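Local coordinates for protein RNA-dependent RNA polymerase (Toscana virus, PDB 6QW0) that probably cleaves capped host messenger RNAs through its manganese-dependent cap-snatching endonuclease domain, supplying primers for viral transcription, at residues 22-27 and 179-184; 59-64 and 186-191; 170-175 and 192-197. All coordinates share one frame; numbering follows the deposited sequence.

Contact 1 (22-27 and 179-184). With SO4 (sulfate ion), chain E.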
loop_
_atom_site.group_PDB
_atom_site.type_symbol
_atom_site.label_atom_id
_atom_site.label_comp_id
_atom_site.label_asym_id
_atom_site.label_seq_id
_atom_site.Cartn_x
_atom_site.Cartn_y
_atom_site.Cartn_z
ATOM N N ARG A 22 1.906 13.633 -4.978
ATOM C CA ARG A 22 2.206 13.865 -6.383
ATOM C C ARG A 22 1.301 12.996 -7.244
ATOM O O ARG A 22 0.913 11.885 -6.855
ATOM C CB ARG A 22 3.674 13.542 -6.692
ATOM C CG ARG A 22 4.672 14.410 -5.896
ATOM C CD ARG A 22 6.099 13.878 -5.996
ATOM N NE ARG A 22 6.436 13.537 -7.374
ATOM C CZ ARG A 22 7.593 13.007 -7.762
ATOM N NH1 ARG A 22 8.550 12.760 -6.876
ATOM N NH2 ARG A 22 7.788 12.720 -9.044
ATOM N N ARG A 23 1.007 13.488 -8.445
ATOM C CA ARG A 23 0.250 12.711 -9.419
ATOM C C ARG A 23 1.199 12.063 -10.413
ATOM O O ARG A 23 2.101 12.719 -10.948
ATOM C CB ARG A 23 -0.771 13.580 -10.154
ATOM C CG ARG A 23 -1.735 14.301 -9.230
ATOM C CD ARG A 23 -3.046 14.622 -9.925
ATOM N NE ARG A 23 -4.043 15.093 -8.967
ATOM C CZ ARG A 23 -5.318 15.304 -9.265
ATOM N NH1 ARG A 23 -5.759 15.089 -10.503
ATOM N NH2 ARG A 23 -6.146 15.732 -8.326
ATOM N N TYR A 24 0.992 10.772 -10.653
ATOM C CA TYR A 24 1.788 9.984 -11.579
ATOM C C TYR A 24 0.859 9.377 -12.615
ATOM O O TYR A 24 -0.222 8.902 -12.271
ATOM C CB TYR A 24 2.511 8.841 -10.874
ATOM C CG TYR A 24 3.537 9.233 -9.840
ATOM C CD1 TYR A 24 4.853 9.435 -10.199
ATOM C CD2 TYR A 24 3.192 9.342 -8.503
ATOM C CE1 TYR A 24 5.814 9.749 -9.264
ATOM C CE2 TYR A 24 4.152 9.673 -7.551
ATOM C CZ TYR A 24 5.459 9.865 -7.951
ATOM O OH TYR A 24 6.447 10.174 -7.044
ATOM N N GLU A 25 1.271 9.397 -13.876
ATOM C CA GLU A 25 0.495 8.749 -14.925
ATOM C C GLU A 25 1.163 7.441 -15.315
ATOM O O GLU A 25 2.391 7.368 -15.414
ATOM C CB GLU A 25 0.364 9.659 -16.152
ATOM C CG GLU A 25 -0.575 10.849 -15.945
ATOM C CD GLU A 25 0.035 11.944 -15.081
ATOM O OE1 GLU A 25 -0.656 12.438 -14.162
ATOM O OE2 GLU A 25 1.207 12.312 -15.318
ATOM N N SER A 26 0.352 6.408 -15.542
ATOM C CA SER A 26 0.901 5.156 -16.040
ATOM C C SER A 26 1.337 5.309 -17.498
ATOM O O SER A 26 0.910 6.219 -18.218
ATOM C CB SER A 26 -0.107 4.011 -15.904
ATOM O OG SER A 26 -1.368 4.337 -16.458
ATOM N N SER A 27 2.210 4.405 -17.917
ATOM C CA SER A 27 2.746 4.380 -19.276
ATOM C C SER A 27 2.877 2.928 -19.713
ATOM O O SER A 27 3.916 2.481 -20.200
ATOM C CB SER A 27 4.078 5.123 -19.349
ATOM O OG SER A 27 5.055 4.494 -18.530
ATOM N N LEU A 179 5.270 9.110 -2.080
ATOM C CA LEU A 179 6.553 8.490 -2.366
ATOM C C LEU A 179 7.099 9.038 -3.684
ATOM O O LEU A 179 6.367 9.604 -4.503
ATOM C CB LEU A 179 6.421 6.965 -2.437
ATOM C CG LEU A 179 6.088 6.255 -1.123
ATOM C CD1 LEU A 179 5.575 4.835 -1.413
ATOM C CD2 LEU A 179 7.311 6.218 -0.212
ATOM N N ASP A 180 8.404 8.861 -3.889
ATOM C CA ASP A 180 9.086 9.264 -5.122
ATOM C C ASP A 180 9.243 8.019 -5.996
ATOM O O ASP A 180 10.206 7.269 -5.865
ATOM C CB ASP A 180 10.428 9.903 -4.786
ATOM C CG ASP A 180 11.192 10.361 -6.014
ATOM O OD1 ASP A 180 10.578 10.557 -7.086
ATOM O OD2 ASP A 180 12.424 10.517 -5.899
ATOM N N LEU A 181 8.286 7.798 -6.894
ATOM C CA LEU A 181 8.169 6.529 -7.611
ATOM C C LEU A 181 8.712 6.644 -9.028
ATOM O O LEU A 181 8.540 7.671 -9.686
ATOM C CB LEU A 181 6.707 6.083 -7.673
ATOM C CG LEU A 181 5.989 5.877 -6.338
ATOM C CD1 LEU A 181 4.509 5.663 -6.562
ATOM C CD2 LEU A 181 6.580 4.707 -5.549
ATOM N N SER A 182 9.351 5.571 -9.495
ATOM C CA SER A 182 9.775 5.519 -10.885
ATOM C C SER A 182 8.586 5.176 -11.785
ATOM O O SER A 182 7.545 4.694 -11.323
ATOM C CB SER A 182 10.878 4.481 -11.069
ATOM O OG SER A 182 10.352 3.184 -10.909
ATOM N N ASP A 183 8.754 5.436 -13.086
ATOM C CA ASP A 183 7.734 5.047 -14.059
ATOM C C ASP A 183 7.411 3.561 -13.954
ATOM O O ASP A 183 6.240 3.161 -14.006
ATOM C CB ASP A 183 8.209 5.375 -15.476
ATOM C CG ASP A 183 8.215 6.862 -15.773
ATOM O OD1 ASP A 183 7.917 7.670 -14.872
ATOM O OD2 ASP A 183 8.527 7.231 -16.927
ATOM N N GLU A 184 8.436 2.724 -13.793
ATOM C CA GLU A 184 8.215 1.285 -13.698
ATOM C C GLU A 184 7.481 0.909 -12.415
ATOM O O GLU A 184 6.671 -0.024 -12.417
ATOM C CB GLU A 184 9.553 0.551 -13.793
ATOM C CG GLU A 184 9.524 -0.910 -13.383
ATOM C CD GLU A 184 10.899 -1.558 -13.446
ATOM O OE1 GLU A 184 11.910 -0.825 -13.390
ATOM O OE2 GLU A 184 10.967 -2.801 -13.563
HETATM S S SO4 E . -1.402 3.812 -20.137
HETATM O O1 SO4 E . -0.473 3.503 -21.214
HETATM O O2 SO4 E . -2.659 3.098 -20.342
HETATM O O3 SO4 E . -1.648 5.255 -20.113
HETATM O O4 SO4 E . -0.800 3.390 -18.882
HETATM O O HOH W 1 9.654 10.124 -9.383
HETATM O O HOH W 2 5.064 7.897 -13.660
#
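The connection from strand 174-177 into helix 183-203 is fastened to strand 22-25, at the edge of the mixed sheet, by Tyr24. Its hydroxyl bridges two backbone groups of residues 179-182. Tyr24 OH donates to Leu179 O at 2.6 Å, in the carbonyl plane and on a lone pair. Leu181 N donates to Tyr24 OH at 3.0 Å, with a nearly straight N-H...O angle of 166°. The ring is held from one face too: Leu181 CB sits over it as a CH-pi contact, offset toward the rim. Arg22 reaches the same connection along the surface. A bend at chi3 (46°) sets a face of its guanidinium over the Tyr24 OH, and Arg22 NH1 forms a salt bridge to Asp180 OD1 at 3.0 Å. The approach is oblique, from above the carboxylate plane. Water 1 ties Arg22 NH2, Asp180 OD1 and Leu181 O together. Ser26 OG donates to O4 of the chain E sulfate at 2.7 Å, an ion probably from the crystallisation liquor and also held by Arg194. Strand 22-25 pairs antiparallel with 174-177, and Ser182 takes the N-cap position of the helix. The arrangement is a strand-to-helix connection fastened to the edge of the central sheet of a PDDEXK-type nuclease fold.

Contact 2 (59-64 and 186-191)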
loop_
_atom_site.group_PDB
_atom_site.type_symbol
_atom_site.label_atom_id
_atom_site.label_comp_id
_atom_site.label_asym_id
_atom_site.label_seq_id
_atom_site.Cartn_x
_atom_site.Cartn_y
_atom_site.Cartn_z
ATOM N N SER A 59 6.030 -4.915 -17.406
ATOM C CA SER A 59 5.129 -4.732 -16.272
ATOM C C SER A 59 4.389 -6.031 -15.971
ATOM O O SER A 59 3.996 -6.770 -16.878
ATOM C CB SER A 59 4.126 -3.610 -16.546
ATOM O OG SER A 59 4.774 -2.353 -16.632
ATOM N N GLY A 60 4.227 -6.324 -14.687
ATOM C CA GLY A 60 3.582 -7.536 -14.240
ATOM C C GLY A 60 4.528 -8.627 -13.789
ATOM O O GLY A 60 4.060 -9.687 -13.361
ATOM N N SER A 61 5.841 -8.390 -13.849
ATOM C CA SER A 61 6.797 -9.424 -13.476
ATOM C C SER A 61 6.718 -9.787 -12.002
ATOM O O SER A 61 7.225 -10.844 -11.616
ATOM C CB SER A 61 8.220 -8.979 -13.802
ATOM O OG SER A 61 8.537 -7.792 -13.099
ATOM N N THR A 62 6.078 -8.961 -11.170
ATOM C CA THR A 62 5.929 -9.339 -9.767
ATOM C C THR A 62 4.763 -10.281 -9.510
ATOM O O THR A 62 4.586 -10.711 -8.370
ATOM C CB THR A 62 5.744 -8.106 -8.872
ATOM O OG1 THR A 62 4.504 -7.454 -9.197
ATOM C CG2 THR A 62 6.904 -7.136 -9.015
ATOM N N ILE A 63 3.957 -10.609 -10.517
ATOM C CA ILE A 63 2.760 -11.415 -10.296
ATOM C C ILE A 63 3.151 -12.883 -10.200
ATOM O O ILE A 63 3.883 -13.399 -11.052
ATOM C CB ILE A 63 1.743 -11.187 -11.428
ATOM C CG1 ILE A 63 1.285 -9.721 -11.433
ATOM C CG2 ILE A 63 0.557 -12.129 -11.277
ATOM C CD1 ILE A 63 0.641 -9.314 -12.755
ATOM N N GLN A 64 2.638 -13.558 -9.200
ATOM C CA GLN A 64 2.839 -14.980 -8.972
ATOM C C GLN A 64 1.753 -15.791 -9.678
ATOM O O GLN A 64 0.620 -15.318 -9.840
ATOM C CB GLN A 64 2.823 -15.280 -7.477
ATOM C CG GLN A 64 3.906 -14.533 -6.703
ATOM C CD GLN A 64 5.270 -14.642 -7.356
ATOM O OE1 GLN A 64 5.849 -15.729 -7.427
ATOM N NE2 GLN A 64 5.789 -13.521 -7.848
ATOM N N VAL A 186 5.289 2.887 -10.774
ATOM C CA VAL A 186 3.909 3.306 -11.021
ATOM C C VAL A 186 3.199 2.283 -11.896
ATOM O O VAL A 186 2.073 1.861 -11.606
ATOM C CB VAL A 186 3.886 4.697 -11.678
ATOM C CG1 VAL A 186 2.480 5.056 -12.182
ATOM C CG2 VAL A 186 4.421 5.762 -10.709
ATOM N N ASN A 187 3.863 1.872 -12.977
ATOM C CA ASN A 187 3.271 0.916 -13.909
ATOM C C ASN A 187 2.966 -0.425 -13.248
ATOM O O ASN A 187 1.973 -1.075 -13.591
ATOM C CB ASN A 187 4.198 0.723 -15.109
ATOM C CG ASN A 187 4.145 1.886 -16.075
ATOM O OD1 ASN A 187 3.285 2.764 -15.973
ATOM N ND2 ASN A 187 5.067 1.892 -17.034
ATOM N N GLU A 188 3.816 -0.884 -12.320
ATOM C CA GLU A 188 3.545 -2.176 -11.686
ATOM C C GLU A 188 2.293 -2.110 -10.819
ATOM O O GLU A 188 1.450 -3.010 -10.859
ATOM C CB GLU A 188 4.755 -2.633 -10.866
ATOM C CG GLU A 188 4.704 -4.111 -10.460
ATOM C CD GLU A 188 4.946 -5.056 -11.636
ATOM O OE1 GLU A 188 5.369 -4.580 -12.711
ATOM O OE2 GLU A 188 4.692 -6.262 -11.479
ATOM N N ILE A 189 2.139 -1.029 -10.049
ATOM C CA ILE A 189 0.931 -0.849 -9.252
ATOM C C ILE A 189 -0.304 -0.785 -10.148
ATOM O O ILE A 189 -1.300 -1.480 -9.914
ATOM C CB ILE A 189 1.067 0.407 -8.371
ATOM C CG1 ILE A 189 2.148 0.167 -7.302
ATOM C CG2 ILE A 189 -0.268 0.770 -7.732
ATOM C CD1 ILE A 189 2.822 1.453 -6.808
ATOM N N VAL A 190 -0.263 0.062 -11.180
ATOM C CA VAL A 190 -1.416 0.206 -12.066
ATOM C C VAL A 190 -1.695 -1.097 -12.813
ATOM O O VAL A 190 -2.847 -1.532 -12.909
ATOM C CB VAL A 190 -1.203 1.383 -13.035
ATOM C CG1 VAL A 190 -2.361 1.465 -14.038
ATOM C CG2 VAL A 190 -1.085 2.697 -12.271
ATOM N N PHE A 191 -0.653 -1.748 -13.323
ATOM C CA PHE A 191 -0.843 -3.018 -14.031
ATOM C C PHE A 191 -1.530 -4.058 -13.143
ATOM O O PHE A 191 -2.461 -4.751 -13.573
ATOM C CB PHE A 191 0.509 -3.526 -14.525
ATOM C CG PHE A 191 0.419 -4.712 -15.445
ATOM C CD1 PHE A 191 0.411 -6.001 -14.931
ATOM C CD2 PHE A 191 0.354 -4.542 -16.819
ATOM C CE1 PHE A 191 0.339 -7.104 -15.763
ATOM C CE2 PHE A 191 0.280 -5.647 -17.663
ATOM C CZ PHE A 191 0.274 -6.922 -17.140
HETATM O O HOH W 3 6.291 -2.241 -14.081
#
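Glu188 and Thr62 point at each other from opposite directions, and the carboxylate of Glu188 takes the loop 59-64 by two backbone N-H groups and the Thr62 hydroxyl. The Glu188 chain leaves the helix with CG anti to its own N (chi1 -166°), then bends at chi2 (72°) to bring the acid into the turn. Glu188 OE1 accepts from Gly60 N at 2.9 Å on its syn side, in a nearly straight bond (174°). Glu188 OE2 takes Thr62 OG1 at 2.6 Å on the anti side, close to the carboxylate plane, and Thr62 N at 3.0 Å from above that plane. Water 3 joins OE1 to Ser59 OG. These bonds grip both oxygens and would fix the rotation of the carboxylate.

Phe191, one helical turn further on, lies beneath the loop. One ring face takes the backbone of Ser59 and Gly60, with Ser59 O 3.7 Å from Phe191 CZ. Ile63 crosses the ring at about a right angle, and Ile63 CD1 meets its edge 3.7 Å from Phe191 CE1. The loop, which links strand 46-49 to 66-68, rests its type I turn on helix 183-203. Val190 and Ile189 of that helix pack against strands 163-171 and 174-177.

Contact 3 (170-175 and 192-197). With SO4 (sulfate ion), chain E; SO4 (sulfate ion), chain F.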
loop_
_atom_site.group_PDB
_atom_site.type_symbol
_atom_site.label_atom_id
_atom_site.label_comp_id
_atom_site.label_asym_id
_atom_site.label_seq_id
_atom_site.Cartn_x
_atom_site.Cartn_y
_atom_site.Cartn_z
ATOM N N VAL A 170 -4.220 4.230 -6.035
ATOM C CA VAL A 170 -4.162 3.809 -7.435
ATOM C C VAL A 170 -5.504 4.065 -8.110
ATOM O O VAL A 170 -6.566 3.920 -7.493
ATOM C CB VAL A 170 -3.754 2.323 -7.559
ATOM C CG1 VAL A 170 -4.802 1.428 -6.931
ATOM C CG2 VAL A 170 -3.515 1.951 -9.025
ATOM N N HIS A 171 -5.450 4.478 -9.376
ATOM C CA HIS A 171 -6.606 4.504 -10.262
ATOM C C HIS A 171 -6.210 3.844 -11.581
ATOM O O HIS A 171 -5.061 3.443 -11.783
ATOM C CB HIS A 171 -7.137 5.936 -10.450
ATOM C CG HIS A 171 -6.144 6.886 -11.043
ATOM N ND1 HIS A 171 -6.140 7.218 -12.383
ATOM C CD2 HIS A 171 -5.132 7.590 -10.477
ATOM C CE1 HIS A 171 -5.160 8.073 -12.620
ATOM N NE2 HIS A 171 -4.536 8.317 -11.479
ATOM N N PHE A 172 -7.176 3.722 -12.501
ATOM C CA PHE A 172 -6.932 2.953 -13.715
ATOM C C PHE A 172 -5.775 3.512 -14.536
ATOM O O PHE A 172 -5.091 2.757 -15.238
ATOM C CB PHE A 172 -8.208 2.903 -14.560
ATOM C CG PHE A 172 -8.133 1.922 -15.706
ATOM C CD1 PHE A 172 -8.509 0.601 -15.519
ATOM C CD2 PHE A 172 -7.677 2.319 -16.958
ATOM C CE1 PHE A 172 -8.441 -0.313 -16.565
ATOM C CE2 PHE A 172 -7.602 1.411 -18.012
ATOM C CZ PHE A 172 -7.979 0.092 -17.806
ATOM N N ASN A 173 -5.520 4.821 -14.447
ATOM C CA ASN A 173 -4.514 5.457 -15.288
ATOM C C ASN A 173 -3.356 6.060 -14.498
ATOM O O ASN A 173 -2.613 6.873 -15.038
ATOM C CB ASN A 173 -5.162 6.533 -16.162
ATOM C CG ASN A 173 -6.082 5.945 -17.212
ATOM O OD1 ASN A 173 -5.674 5.094 -17.992
ATOM N ND2 ASN A 173 -7.329 6.388 -17.221
ATOM N N GLY A 174 -3.166 5.687 -13.237
ATOM C CA GLY A 174 -2.015 6.251 -12.554
ATOM C C GLY A 174 -2.100 6.053 -11.052
ATOM O O GLY A 174 -2.867 5.238 -10.562
ATOM N N VAL A 175 -1.293 6.845 -10.347
ATOM C CA VAL A 175 -1.122 6.746 -8.904
ATOM C C VAL A 175 -1.002 8.150 -8.346
ATOM O O VAL A 175 -0.350 9.003 -8.952
ATOM C CB VAL A 175 0.142 5.920 -8.568
ATOM C CG1 VAL A 175 0.562 6.110 -7.134
ATOM C CG2 VAL A 175 -0.077 4.440 -8.880
ATOM N N ARG A 192 -1.072 -4.197 -11.896
ATOM C CA ARG A 192 -1.686 -5.155 -10.982
ATOM C C ARG A 192 -3.120 -4.763 -10.635
ATOM O O ARG A 192 -3.980 -5.640 -10.469
ATOM C CB ARG A 192 -0.839 -5.275 -9.702
ATOM C CG ARG A 192 0.537 -5.908 -9.929
ATOM C CD ARG A 192 1.335 -6.054 -8.597
ATOM N NE ARG A 192 0.657 -6.924 -7.640
ATOM C CZ ARG A 192 1.056 -8.150 -7.310
ATOM N NH1 ARG A 192 2.156 -8.671 -7.848
ATOM N NH2 ARG A 192 0.349 -8.861 -6.446
ATOM N N PHE A 193 -3.391 -3.454 -10.499
ATOM C CA PHE A 193 -4.746 -2.988 -10.207
ATOM C C PHE A 193 -5.690 -3.329 -11.353
ATOM O O PHE A 193 -6.802 -3.816 -11.123
ATOM C CB PHE A 193 -4.742 -1.475 -9.935
ATOM C CG PHE A 193 -6.092 -0.892 -9.601
ATOM C CD1 PHE A 193 -6.866 -1.410 -8.568
ATOM C CD2 PHE A 193 -6.570 0.217 -10.295
ATOM C CE1 PHE A 193 -8.097 -0.855 -8.249
ATOM C CE2 PHE A 193 -7.801 0.783 -9.972
ATOM C CZ PHE A 193 -8.562 0.253 -8.955
ATOM N N ARG A 194 -5.250 -3.097 -12.589
ATOM C CA ARG A 194 -6.103 -3.384 -13.739
ATOM C C ARG A 194 -6.439 -4.865 -13.806
ATOM O O ARG A 194 -7.590 -5.243 -14.064
ATOM C CB ARG A 194 -5.417 -2.933 -15.022
ATOM C CG ARG A 194 -5.270 -1.420 -15.138
ATOM C CD ARG A 194 -4.535 -1.071 -16.409
ATOM N NE ARG A 194 -4.508 0.365 -16.652
ATOM C CZ ARG A 194 -4.012 0.918 -17.754
ATOM N NH1 ARG A 194 -3.501 0.150 -18.715
ATOM N NH2 ARG A 194 -4.024 2.235 -17.893
ATOM N N LEU A 195 -5.448 -5.718 -13.560
ATOM C CA LEU A 195 -5.693 -7.154 -13.580
ATOM C C LEU A 195 -6.608 -7.563 -12.435
ATOM O O LEU A 195 -7.490 -8.415 -12.602
ATOM C CB LEU A 195 -4.364 -7.905 -13.516
ATOM C CG LEU A 195 -4.500 -9.424 -13.494
ATOM C CD1 LEU A 195 -5.199 -9.907 -14.774
ATOM C CD2 LEU A 195 -3.133 -10.067 -13.345
ATOM N N ALA A 196 -6.416 -6.952 -11.259
ATOM C CA ALA A 196 -7.271 -7.253 -10.117
ATOM C C ALA A 196 -8.720 -6.889 -10.398
ATOM O O ALA A 196 -9.635 -7.620 -9.997
ATOM C CB ALA A 196 -6.758 -6.527 -8.875
ATOM N N ARG A 197 -8.949 -5.770 -11.096
ATOM C CA ARG A 197 -10.310 -5.394 -11.467
ATOM C C ARG A 197 -10.922 -6.415 -12.419
ATOM O O ARG A 197 -12.105 -6.754 -12.292
ATOM C CB ARG A 197 -10.323 -4.011 -12.111
ATOM C CG ARG A 197 -10.114 -2.874 -11.123
ATOM C CD ARG A 197 -9.809 -1.575 -11.833
ATOM N NE ARG A 197 -10.858 -1.178 -12.771
ATOM C CZ ARG A 197 -11.212 0.085 -13.001
ATOM N NH1 ARG A 197 -10.614 1.075 -12.350
ATOM N NH2 ARG A 197 -12.166 0.363 -13.881
HETATM S S SO4 E . -1.402 3.812 -20.137
HETATM O O1 SO4 E . -0.473 3.503 -21.214
HETATM O O2 SO4 E . -2.659 3.098 -20.342
HETATM O O3 SO4 E . -1.648 5.255 -20.113
HETATM O O4 SO4 E . -0.800 3.390 -18.882
HETATM S S SO4 F . -7.842 10.581 -15.721
HETATM O O1 SO4 F . -8.060 9.152 -15.500
HETATM O O2 SO4 F . -6.482 10.793 -16.206
HETATM O O3 SO4 F . -8.031 11.302 -14.469
HETATM O O4 SO4 F . -8.807 11.061 -16.708
HETATM O O HOH W 4 -9.848 3.773 -11.479
#
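The beta hairpin of strands 163-171 and 174-177 turns at His171 to Gly174, and this type I turn lies against helix 183-203. Arg194 grips the turn side-on. Arg194 NE and NH2 both donate to Phe172 O, at 2.8 and 2.9 Å, with that oxygen in the guanidinium plane. The same guanidinium lies almost flat on the Phe172 ring, planes 19° apart and centres 4.2 Å apart, as an off-centre cation-pi stack. The extended run from CG to NE carries the group across the ring, and CG makes a CH-pi contact with the same residue. Arg197 comes to the Phe172 ring differently: the two planes are 64° apart, and Phe172 CD1 stands over the centre of the Arg197 guanidinium, 3.7 Å from Arg197 CZ. Water 4 accepts from Phe172 N and, weakly, from Arg197 NH1.

Deeper in, Val170 CG1 sits over one face of the Phe193 ring, 3.9 Å from its centroid. Arg197 CD covers the opposite face, and Phe172 N lies at the edge. Arg194 NH2 also donates to O2 of the chain E sulfate at 2.9 Å, and Ser26 holds that same ion. One arginine thus serves a backbone carbonyl, an aromatic face and an anion at once. The carbonyl and the sulfate would both stabilise its positive charge, and the two bonds to Phe172 O would restrain the guanidinium from turning.

How the contacts relate
All three contacts use helix 183-203, taken at its first residues, its early turns and its middle. Contact 1 is at the surface and contact 2 is buried; contact 3 lies between, with an apolar inner part and an arginine-rich outer one. Contacts 1 and 3 reach the same sheet, where strand 22-25 pairs with 174-177, and they share a sulfate. Contact 2 instead joins the helix to a loop before strand 66-68. A buried carboxylate binding backbone N-H groups marks contact 2, whereas arginine binds a carbonyl in contact 3 and an aspartate in contact 1. Asn187 OD1 with Ser27 N, and Thr62 OG1 with Arg192 NH1, connect neighbouring contacts.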